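Local coordinates for protein HTH-type dhaKLM operon transcriptional activator DhaS (Lactococcus lactis, PDB 2IU5) that activates transcription of the dhaKLM operon by binding, as a homodimer, an inverted repeat partly overlapping the -35 region of its promoter, in complex with DhaQ and in response to dihydroxyacetone, at residues 84-89 / 173-178; 67-72 / 111-116; 63-68 / 105-110. The protein carries 1 engineered substitution. All coordinates share one frame; numbering follows the deposited sequence.

Contact 1. Residues 84-89 / 173-178; sequences NELLLL and QIVNLL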
loop_
_atom_site.group_PDB
_atom_site.type_symbol
_atom_site.label_atom_id
_atom_site.label_comp_id
_atom_site.label_asym_id
_atom_site.label_seq_id
_atom_site.Cartn_x
_atom_site.Cartn_y
_atom_site.Cartn_z
ATOM N N ASN A 84 16.532 -1.324 -15.086
ATOM C CA ASN A 84 15.946 -1.603 -16.410
ATOM C C ASN A 84 14.631 -2.372 -16.262
ATOM O O ASN A 84 13.658 -2.123 -16.969
ATOM C CB ASN A 84 16.956 -2.387 -17.264
ATOM C CG ASN A 84 18.175 -1.551 -17.625
ATOM O OD1 ASN A 84 18.054 -0.334 -17.726
ATOM N ND2 ASN A 84 19.343 -2.182 -17.822
ATOM N N GLU A 85 14.585 -3.315 -15.333
ATOM C CA GLU A 85 13.353 -4.074 -15.137
ATOM C C GLU A 85 12.191 -3.222 -14.661
ATOM O O GLU A 85 11.047 -3.366 -15.129
ATOM C CB GLU A 85 13.616 -5.226 -14.166
ATOM C CG GLU A 85 14.517 -6.230 -14.846
ATOM C CD GLU A 85 15.579 -6.814 -13.937
ATOM O OE1 GLU A 85 15.460 -6.657 -12.697
ATOM O OE2 GLU A 85 16.528 -7.430 -14.472
ATOM N N LEU A 86 12.462 -2.322 -13.728
ATOM C CA LEU A 86 11.435 -1.400 -13.284
ATOM C C LEU A 86 10.893 -0.573 -14.444
ATOM O O LEU A 86 9.671 -0.434 -14.570
ATOM C CB LEU A 86 11.975 -0.503 -12.170
ATOM C CG LEU A 86 11.022 0.625 -11.797
ATOM C CD1 LEU A 86 9.693 0.078 -11.237
ATOM C CD2 LEU A 86 11.755 1.506 -10.755
ATOM N N LEU A 87 11.766 -0.027 -15.283
ATOM C CA LEU A 87 11.316 0.740 -16.451
ATOM C C LEU A 87 10.420 -0.121 -17.334
ATOM O O LEU A 87 9.330 0.300 -17.731
ATOM C CB LEU A 87 12.491 1.287 -17.253
ATOM C CG LEU A 87 12.090 2.015 -18.536
ATOM C CD1 LEU A 87 11.202 3.214 -18.198
ATOM C CD2 LEU A 87 13.379 2.432 -19.267
ATOM N N LEU A 88 10.864 -1.328 -17.650
ATOM C CA LEU A 88 10.044 -2.182 -18.524
ATOM C C LEU A 88 8.717 -2.583 -17.894
ATOM O O LEU A 88 7.692 -2.682 -18.582
ATOM C CB LEU A 88 10.842 -3.383 -19.022
ATOM C CG LEU A 88 12.040 -2.918 -19.875
ATOM C CD1 LEU A 88 12.741 -4.101 -20.505
ATOM C CD2 LEU A 88 11.642 -1.892 -20.958
ATOM N N LEU A 89 8.710 -2.810 -16.593
ATOM C CA LEU A 89 7.451 -3.057 -15.901
ATOM C C LEU A 89 6.490 -1.863 -15.978
ATOM O O LEU A 89 5.287 -2.019 -16.281
ATOM C CB LEU A 89 7.777 -3.438 -14.459
ATOM C CG LEU A 89 6.603 -3.830 -13.593
ATOM C CD1 LEU A 89 5.837 -4.988 -14.209
ATOM C CD2 LEU A 89 7.070 -4.173 -12.183
ATOM N N GLN A 173 11.482 9.422 -10.466
ATOM C CA GLN A 173 11.269 9.682 -9.037
ATOM C C GLN A 173 11.343 8.395 -8.217
ATOM O O GLN A 173 11.909 8.386 -7.120
ATOM C CB GLN A 173 9.924 10.381 -8.825
ATOM C CG GLN A 173 9.921 11.816 -9.336
ATOM C CD GLN A 173 8.554 12.445 -9.243
ATOM O OE1 GLN A 173 8.235 13.101 -8.244
ATOM N NE2 GLN A 173 7.739 12.248 -10.273
ATOM N N ILE A 174 10.783 7.301 -8.729
ATOM C CA ILE A 174 10.822 6.062 -7.985
ATOM C C ILE A 174 12.260 5.581 -7.848
ATOM O O ILE A 174 12.682 5.227 -6.755
ATOM C CB ILE A 174 9.908 4.975 -8.583
ATOM C CG1 ILE A 174 8.444 5.438 -8.478
ATOM C CG2 ILE A 174 10.159 3.638 -7.868
ATOM C CD1 ILE A 174 7.490 4.667 -9.408
ATOM N N VAL A 175 13.012 5.569 -8.951
ATOM C CA VAL A 175 14.415 5.138 -8.891
ATOM C C VAL A 175 15.206 5.972 -7.880
ATOM O O VAL A 175 15.987 5.443 -7.084
ATOM C CB VAL A 175 15.055 5.202 -10.295
ATOM C CG1 VAL A 175 16.561 4.920 -10.225
ATOM C CG2 VAL A 175 14.365 4.210 -11.201
ATOM N N ASN A 176 15.009 7.282 -7.906
ATOM C CA ASN A 176 15.779 8.154 -7.030
ATOM C C ASN A 176 15.455 7.898 -5.559
ATOM O O ASN A 176 16.353 7.865 -4.714
ATOM C CB ASN A 176 15.576 9.613 -7.430
ATOM C CG ASN A 176 16.175 9.919 -8.789
ATOM O OD1 ASN A 176 15.798 10.896 -9.440
ATOM N ND2 ASN A 176 17.120 9.083 -9.227
ATOM N N LEU A 177 14.177 7.702 -5.244
ATOM C CA LEU A 177 13.807 7.441 -3.864
ATOM C C LEU A 177 14.366 6.085 -3.414
ATOM O O LEU A 177 14.780 5.915 -2.264
ATOM C CB LEU A 177 12.295 7.501 -3.697
ATOM C CG LEU A 177 11.601 8.839 -3.994
ATOM C CD1 LEU A 177 10.109 8.641 -3.693
ATOM C CD2 LEU A 177 12.131 9.977 -3.142
ATOM N N LEU A 178 14.378 5.113 -4.322
ATOM C CA LEU A 178 14.854 3.778 -3.923
ATOM C C LEU A 178 16.355 3.833 -3.688
ATOM O O LEU A 178 16.852 3.322 -2.688
ATOM C CB LEU A 178 14.556 2.741 -5.010
ATOM C CG LEU A 178 13.090 2.330 -5.169
ATOM C CD1 LEU A 178 12.930 1.447 -6.419
ATOM C CD2 LEU A 178 12.548 1.614 -3.917
#

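Contact 2. Residues 67-72 / 111-116; sequences NDFAEL and EHFFLI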
loop_
_atom_site.group_PDB
_atom_site.type_symbol
_atom_site.label_atom_id
_atom_site.label_comp_id
_atom_site.label_asym_id
_atom_site.label_seq_id
_atom_site.Cartn_x
_atom_site.Cartn_y
_atom_site.Cartn_z
ATOM N N ASN A 67 3.142 -15.285 -16.039
ATOM C CA ASN A 67 4.192 -15.244 -17.045
ATOM C C ASN A 67 4.723 -13.831 -17.232
ATOM O O ASN A 67 5.931 -13.622 -17.303
ATOM C CB ASN A 67 3.622 -15.687 -18.382
ATOM C CG ASN A 67 4.619 -15.516 -19.511
ATOM O OD1 ASN A 67 5.454 -16.389 -19.727
ATOM N ND2 ASN A 67 4.539 -14.387 -20.235
ATOM N N ASP A 68 3.827 -12.858 -17.320
ATOM C CA ASP A 68 4.256 -11.534 -17.774
ATOM C C ASP A 68 5.106 -10.874 -16.686
ATOM O O ASP A 68 6.147 -10.283 -16.973
ATOM C CB ASP A 68 3.053 -10.648 -18.109
ATOM C CG ASP A 68 2.449 -10.972 -19.473
ATOM O OD1 ASP A 68 2.863 -11.973 -20.106
ATOM O OD2 ASP A 68 1.563 -10.206 -19.893
ATOM N N PHE A 69 4.667 -10.966 -15.432
ATOM C CA PHE A 69 5.437 -10.370 -14.345
ATOM C C PHE A 69 6.771 -11.052 -14.115
ATOM O O PHE A 69 7.763 -10.369 -13.860
ATOM C CB PHE A 69 4.612 -10.258 -13.063
ATOM C CG PHE A 69 3.562 -9.184 -13.145
ATOM C CD1 PHE A 69 3.859 -7.875 -12.788
ATOM C CD2 PHE A 69 2.271 -9.478 -13.587
ATOM C CE1 PHE A 69 2.867 -6.874 -12.873
ATOM C CE2 PHE A 69 1.278 -8.489 -13.672
ATOM C CZ PHE A 69 1.572 -7.190 -13.317
ATOM N N ALA A 70 6.816 -12.375 -14.202
ATOM C CA ALA A 70 8.105 -13.083 -14.098
ATOM C C ALA A 70 9.054 -12.719 -15.236
ATOM O O ALA A 70 10.258 -12.554 -15.032
ATOM C CB ALA A 70 7.871 -14.583 -14.081
ATOM N N GLU A 71 8.508 -12.593 -16.444
ATOM C CA GLU A 71 9.334 -12.308 -17.595
ATOM C C GLU A 71 9.981 -10.949 -17.418
ATOM O O GLU A 71 11.162 -10.778 -17.740
ATOM C CB GLU A 71 8.523 -12.390 -18.878
ATOM C CG GLU A 71 8.238 -13.827 -19.246
ATOM C CD GLU A 71 7.892 -14.017 -20.708
ATOM O OE1 GLU A 71 7.464 -13.023 -21.345
ATOM O OE2 GLU A 71 8.058 -15.166 -21.193
ATOM N N LEU A 72 9.201 -10.005 -16.900
ATOM C CA LEU A 72 9.656 -8.623 -16.784
ATOM C C LEU A 72 10.668 -8.457 -15.666
ATOM O O LEU A 72 11.623 -7.675 -15.800
ATOM C CB LEU A 72 8.475 -7.679 -16.572
ATOM C CG LEU A 72 7.599 -7.492 -17.816
ATOM C CD1 LEU A 72 6.208 -7.052 -17.390
ATOM C CD2 LEU A 72 8.201 -6.521 -18.814
ATOM N N GLU A 111 -5.282 -7.438 -6.338
ATOM C CA GLU A 111 -4.478 -6.447 -5.608
ATOM C C GLU A 111 -3.396 -7.158 -4.804
ATOM O O GLU A 111 -2.273 -6.675 -4.676
ATOM C CB GLU A 111 -5.368 -5.640 -4.658
ATOM C CG GLU A 111 -4.626 -4.636 -3.778
ATOM C CD GLU A 111 -5.565 -3.833 -2.887
ATOM O OE1 GLU A 111 -5.893 -2.672 -3.235
ATOM O OE2 GLU A 111 -5.982 -4.359 -1.832
ATOM N N HIS A 112 -3.742 -8.315 -4.259
ATOM C CA HIS A 112 -2.792 -9.053 -3.435
ATOM C C HIS A 112 -1.692 -9.670 -4.281
ATOM O O HIS A 112 -0.519 -9.621 -3.921
ATOM C CB HIS A 112 -3.520 -10.106 -2.607
ATOM C CG HIS A 112 -4.677 -9.555 -1.836
ATOM N ND1 HIS A 112 -4.546 -8.503 -0.954
ATOM C CD2 HIS A 112 -5.985 -9.907 -1.818
ATOM C CE1 HIS A 112 -5.728 -8.232 -0.424
ATOM N NE2 HIS A 112 -6.617 -9.069 -0.931
ATOM N N PHE A 113 -2.077 -10.251 -5.410
ATOM C CA PHE A 113 -1.103 -10.741 -6.367
ATOM C C PHE A 113 -0.175 -9.599 -6.810
ATOM O O PHE A 113 1.037 -9.767 -6.918
ATOM C CB PHE A 113 -1.834 -11.348 -7.564
ATOM C CG PHE A 113 -0.905 -11.813 -8.627
ATOM C CD1 PHE A 113 -0.373 -13.097 -8.595
ATOM C CD2 PHE A 113 -0.554 -10.956 -9.655
ATOM C CE1 PHE A 113 0.501 -13.519 -9.592
ATOM C CE2 PHE A 113 0.314 -11.366 -10.650
ATOM C CZ PHE A 113 0.841 -12.645 -10.620
ATOM N N PHE A 114 -0.757 -8.430 -7.063
ATOM C CA PHE A 114 -0.024 -7.276 -7.624
ATOM C C PHE A 114 1.041 -6.867 -6.589
ATOM O O PHE A 114 2.208 -6.604 -6.934
ATOM C CB PHE A 114 -1.027 -6.152 -7.895
ATOM C CG PHE A 114 -0.520 -5.022 -8.758
ATOM C CD1 PHE A 114 0.028 -5.225 -10.027
ATOM C CD2 PHE A 114 -0.608 -3.722 -8.272
ATOM C CE1 PHE A 114 0.481 -4.131 -10.789
ATOM C CE2 PHE A 114 -0.162 -2.633 -9.024
ATOM C CZ PHE A 114 0.381 -2.834 -10.281
ATOM N N LEU A 115 0.636 -6.826 -5.325
ATOM C CA LEU A 115 1.560 -6.446 -4.266
ATOM C C LEU A 115 2.718 -7.427 -4.224
ATOM O O LEU A 115 3.868 -7.024 -4.102
ATOM C CB LEU A 115 0.850 -6.346 -2.913
ATOM C CG LEU A 115 1.786 -6.117 -1.718
ATOM C CD1 LEU A 115 2.439 -4.739 -1.836
ATOM C CD2 LEU A 115 0.994 -6.243 -0.420
ATOM N N ILE A 116 2.407 -8.713 -4.327
ATOM C CA ILE A 116 3.452 -9.735 -4.311
ATOM C C ILE A 116 4.444 -9.518 -5.463
ATOM O O ILE A 116 5.651 -9.714 -5.283
ATOM C CB ILE A 116 2.834 -11.125 -4.357
ATOM C CG1 ILE A 116 2.190 -11.460 -3.005
ATOM C CG2 ILE A 116 3.928 -12.143 -4.665
ATOM C CD1 ILE A 116 1.391 -12.759 -3.004
#

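Contact 3. Residues 63-68 / 105-110; sequences WIFEND and VIDKNF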
loop_
_atom_site.group_PDB
_atom_site.type_symbol
_atom_site.label_atom_id
_atom_site.label_comp_id
_atom_site.label_asym_id
_atom_site.label_seq_id
_atom_site.Cartn_x
_atom_site.Cartn_y
_atom_site.Cartn_z
ATOM N N TRP A 63 -2.453 -17.355 -16.255
ATOM C CA TRP A 63 -1.192 -17.615 -16.935
ATOM C C TRP A 63 -0.524 -16.303 -17.333
ATOM O O TRP A 63 0.695 -16.127 -17.157
ATOM C CB TRP A 63 -1.394 -18.546 -18.158
ATOM C CG TRP A 63 -0.064 -18.931 -18.733
ATOM C CD1 TRP A 63 0.741 -19.927 -18.296
ATOM C CD2 TRP A 63 0.618 -18.314 -19.831
ATOM N NE1 TRP A 63 1.883 -19.989 -19.045
ATOM C CE2 TRP A 63 1.837 -19.006 -19.996
ATOM C CE3 TRP A 63 0.327 -17.249 -20.690
ATOM C CZ2 TRP A 63 2.762 -18.678 -20.986
ATOM C CZ3 TRP A 63 1.248 -16.921 -21.672
ATOM C CH2 TRP A 63 2.455 -17.635 -21.810
ATOM N N ILE A 64 -1.311 -15.371 -17.863
ATOM C CA ILE A 64 -0.768 -14.076 -18.257
ATOM C C ILE A 64 -0.132 -13.382 -17.051
ATOM O O ILE A 64 0.972 -12.847 -17.151
ATOM C CB ILE A 64 -1.872 -13.213 -18.864
ATOM C CG1 ILE A 64 -2.135 -13.686 -20.292
ATOM C CG2 ILE A 64 -1.481 -11.747 -18.889
ATOM C CD1 ILE A 64 -3.498 -13.189 -20.805
ATOM N N PHE A 65 -0.822 -13.395 -15.918
ATOM C CA PHE A 65 -0.310 -12.697 -14.734
ATOM C C PHE A 65 1.014 -13.338 -14.314
ATOM O O PHE A 65 2.005 -12.647 -14.019
ATOM C CB PHE A 65 -1.314 -12.832 -13.582
ATOM C CG PHE A 65 -2.662 -12.203 -13.837
ATOM C CD1 PHE A 65 -2.823 -11.155 -14.734
ATOM C CD2 PHE A 65 -3.768 -12.684 -13.161
ATOM C CE1 PHE A 65 -4.090 -10.602 -14.941
ATOM C CE2 PHE A 65 -5.015 -12.135 -13.368
ATOM C CZ PHE A 65 -5.172 -11.109 -14.250
ATOM N N GLU A 66 1.062 -14.664 -14.281
ATOM C CA GLU A 66 2.267 -15.334 -13.785
ATOM C C GLU A 66 3.424 -15.137 -14.757
ATOM O O GLU A 66 4.556 -14.855 -14.354
ATOM C CB GLU A 66 2.003 -16.820 -13.644
ATOM C CG GLU A 66 1.096 -17.179 -12.507
ATOM C CD GLU A 66 0.787 -18.668 -12.498
ATOM O OE1 GLU A 66 0.901 -19.344 -13.557
ATOM O OE2 GLU A 66 0.426 -19.152 -11.416
ATOM N N ASN A 67 3.142 -15.285 -16.039
ATOM C CA ASN A 67 4.192 -15.244 -17.045
ATOM C C ASN A 67 4.723 -13.831 -17.232
ATOM O O ASN A 67 5.931 -13.622 -17.303
ATOM C CB ASN A 67 3.622 -15.687 -18.382
ATOM C CG ASN A 67 4.619 -15.516 -19.511
ATOM O OD1 ASN A 67 5.454 -16.389 -19.727
ATOM N ND2 ASN A 67 4.539 -14.387 -20.235
ATOM N N ASP A 68 3.827 -12.858 -17.320
ATOM C CA ASP A 68 4.256 -11.534 -17.774
ATOM C C ASP A 68 5.106 -10.874 -16.686
ATOM O O ASP A 68 6.147 -10.283 -16.973
ATOM C CB ASP A 68 3.053 -10.648 -18.109
ATOM C CG ASP A 68 2.449 -10.972 -19.473
ATOM O OD1 ASP A 68 2.863 -11.973 -20.106
ATOM O OD2 ASP A 68 1.563 -10.206 -19.893
ATOM N N VAL A 105 -11.180 -4.393 -11.571
ATOM C CA VAL A 105 -12.642 -4.491 -11.420
ATOM C C VAL A 105 -13.133 -5.935 -11.281
ATOM O O VAL A 105 -13.954 -6.228 -10.400
ATOM C CB VAL A 105 -13.392 -3.792 -12.576
ATOM C CG1 VAL A 105 -14.896 -4.091 -12.494
ATOM C CG2 VAL A 105 -13.156 -2.293 -12.525
ATOM N N ILE A 106 -12.635 -6.818 -12.144
ATOM C CA ILE A 106 -13.084 -8.209 -12.247
ATOM C C ILE A 106 -12.592 -9.118 -11.129
ATOM O O ILE A 106 -13.294 -10.050 -10.730
ATOM C CB ILE A 106 -12.619 -8.870 -13.548
ATOM C CG1 ILE A 106 -13.184 -8.174 -14.782
ATOM C CG2 ILE A 106 -13.013 -10.329 -13.560
ATOM C CD1 ILE A 106 -12.221 -8.222 -15.960
ATOM N N ASP A 107 -11.389 -8.862 -10.624
ATOM C CA ASP A 107 -10.713 -9.831 -9.758
ATOM C C ASP A 107 -10.297 -9.162 -8.457
ATOM O O ASP A 107 -9.291 -8.464 -8.393
ATOM C CB ASP A 107 -9.513 -10.461 -10.462
ATOM C CG ASP A 107 -8.756 -11.459 -9.586
ATOM O OD1 ASP A 107 -9.204 -11.730 -8.448
ATOM O OD2 ASP A 107 -7.707 -11.972 -10.043
ATOM N N LYS A 108 -11.095 -9.390 -7.420
ATOM C CA LYS A 108 -10.885 -8.776 -6.114
ATOM C C LYS A 108 -9.570 -9.220 -5.473
ATOM O O LYS A 108 -9.030 -8.523 -4.613
ATOM C CB LYS A 108 -12.036 -9.138 -5.173
ATOM C CG LYS A 108 -12.178 -10.640 -4.910
ATOM C CD LYS A 108 -12.847 -10.918 -3.569
ATOM C CE LYS A 108 -11.834 -11.352 -2.504
ATOM N NZ LYS A 108 -10.716 -10.383 -2.290
ATOM N N ASN A 109 -9.060 -10.374 -5.889
ATOM C CA ASN A 109 -7.830 -10.907 -5.316
ATOM C C ASN A 109 -6.589 -10.454 -6.067
ATOM O O ASN A 109 -5.458 -10.739 -5.661
ATOM C CB ASN A 109 -7.860 -12.433 -5.251
ATOM C CG ASN A 109 -8.725 -12.961 -4.113
ATOM O OD1 ASN A 109 -8.980 -12.263 -3.124
ATOM N ND2 ASN A 109 -9.183 -14.205 -4.251
ATOM N N PHE A 110 -6.794 -9.748 -7.171
ATOM C CA PHE A 110 -5.655 -9.263 -7.905
ATOM C C PHE A 110 -4.724 -8.309 -7.165
ATOM O O PHE A 110 -3.504 -8.368 -7.360
ATOM C CB PHE A 110 -6.061 -8.623 -9.224
ATOM C CG PHE A 110 -4.875 -8.343 -10.069
ATOM C CD1 PHE A 110 -4.186 -9.381 -10.673
ATOM C CD2 PHE A 110 -4.428 -7.047 -10.257
ATOM C CE1 PHE A 110 -3.079 -9.131 -11.456
ATOM C CE2 PHE A 110 -3.319 -6.799 -11.041
ATOM C CZ PHE A 110 -2.642 -7.840 -11.642
#

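Contact 1. Residues 84-89 / 173-178
L86 meets I174, V175 and L178 through a single methyl group, CD2. That carbon lies 3.8 Å from CG2 of V175 and 3.9 Å from CG2 of I174, while CD1 of L178, a turn further along, stands at the looser distance of 4.5 Å from L86 CD2. One branch of one leucine thus meets three aliphatic side chains of helix 171-183, two closely and the third loosely. Two torsions place it: CG is anti to the backbone N (chi1 171°) and CD2 is anti to CA, which makes CD2 the outermost methyl of L86. V175 leaves its own backbone obliquely and offers the CG2 branch that stands beside its backbone N, and the two side chains run alongside one another, pointing opposite ways.

Both helices remain well separated. The axes of the two short segments approach to 11.2 Å and run roughly antiparallel, at 147°. The reach of L86 spans most of this gap, whereas the beta-branched I174 and V175 offer methyls close to their own backbone. No hydrogen bond crosses it, and all four touching residues are buried. Around this first shell, W118 and L121 of helix 110-132 pack against L86, and I153 of helix 139-163 packs against I174. The carboxylate of the preceding residue, E85, is held by a salt bridge to K124 and a hydrogen bond from N76. F144 and Y148 of the second subunit reach I174 and L178, respectively. Such layering of aliphatic side chains between helices, continuing into a subunit interface, is typical of the all-helical C-terminal domain through which TetR-family regulators form dimers.

Contact 2. Residues 67-72 / 111-116
F69 reaches across to F113 and F114, and its side chain divides its contacts between those two rings. From CB, which heads toward helix 110-132, the chain passes to CG, set opposite the carbonyl carbon (chi1 -72°); this carries the ring out between the two phenylalanines. Along one side of the ring, CD2 comes to 4.0 Å from CE2 of F113. At the far end, CZ lies 4.1 Å from both CE1 and CD1 of F114, and CE1 of F69 follows at 4.2 Å from CE1 of F114. The edges of F113 and F114, near their own planes, are what F69 meets, while each of them comes to the F69 ring at a slant. The partners are consecutive in sequence, about 100° apart on their helix, and both leave the backbone obliquely; their rings nevertheless converge on F69 from two directions.

Helix 57-73, which carries F69, is the connecting helix that follows the helix-turn-helix unit in the TetR fold, and here it rests on helix 110-132 of the C-terminal region. The CA atoms of F69 and F114 are 9.2 Å apart; the length of phenylalanine spans that distance, and its apolar ring suits a buried site. L89 and L93 of helix 82-95 also touch F69, and F114 makes edge-to-face pairs with F104 and W118.

Polar groups of the connecting helix gather away from the rings. ND2 of N67 donates to OD1 of D68 (2.9 Å, 158°); OD1 accepts with its anti lone pair and lies in the plane of the N67 amide. OD2 of D68 forms a salt bridge with K23 and a hydrogen bond with Y92 OH.

Contact 3. Residues 63-68 / 105-110
The turn between helix 97-106 and helix 110-132 packs here against the connecting helix of the TetR fold, helix 57-73, through an edge-to-face pair of phenylalanines. The edge of F110 is directed at the face of F65; the ring centroids are 4.8 Å apart and the planes are inclined at 51°, short of a perpendicular T. CE1 of F110 sits over the centre of the F65 ring, 3.7 Å above its plane, about equally far from all six ring carbons. CD1 of F110 follows toward the rim, 3.9 Å from CE2 of F65. The F110 side chain is directed by CG standing opposite the backbone N (chi1 -170°), which extends the ring from the start of its helix toward F65.

D107 comes near the same ring at the margin: its OD2 is 4.3 Å from CE2 of F65, at a slant. It also shapes the turn. D107 is the first residue to leave helical geometry after helix 97-106 and begins a type I beta turn ending at F110. OD1 accepts from the backbone N of N109 (2.9 Å), a capping bond in which the N-H arrives from above the carboxylate plane. An aspartate suits this site because its short side chain can reach forward to the N-H of N109. F99, Y100 and I103 of helix 97-106 also touch F65, and F104 meets F110 edge-to-face.

No hydrogen bond crosses the contact, which is apolar and aromatic. The slightly positive C-H edge of F110 set against the electron-rich face of F65 should add a modest electrostatic attraction, and the capped turn, closed by a bond of 3.1 Å from F110 N to D107 O, probably helps to fix where F110 begins its helix.

In the fold
From the N terminus, the chain passes through the DNA-binding helices into helix 57-73, where contacts 3 and 2 begin on overlapping segments that share N67 and D68. Contact 3 closes first, at the turn after helix 97-106, and contact 2 just beyond it in helix 110-132; their centres are 8 Å apart, and F113 CZ packs against the F65 carbonyl. Contact 1 starts inside both loops, on helix 82-95, but closes only at helix 171-183, so it crosses each of them. L89 meets F69 and L72, joining contacts 1 and 2. Together, contacts 2 and 3 seat the connecting helix on the C-terminal region, and contact 1 extends that packing toward the dimer interface.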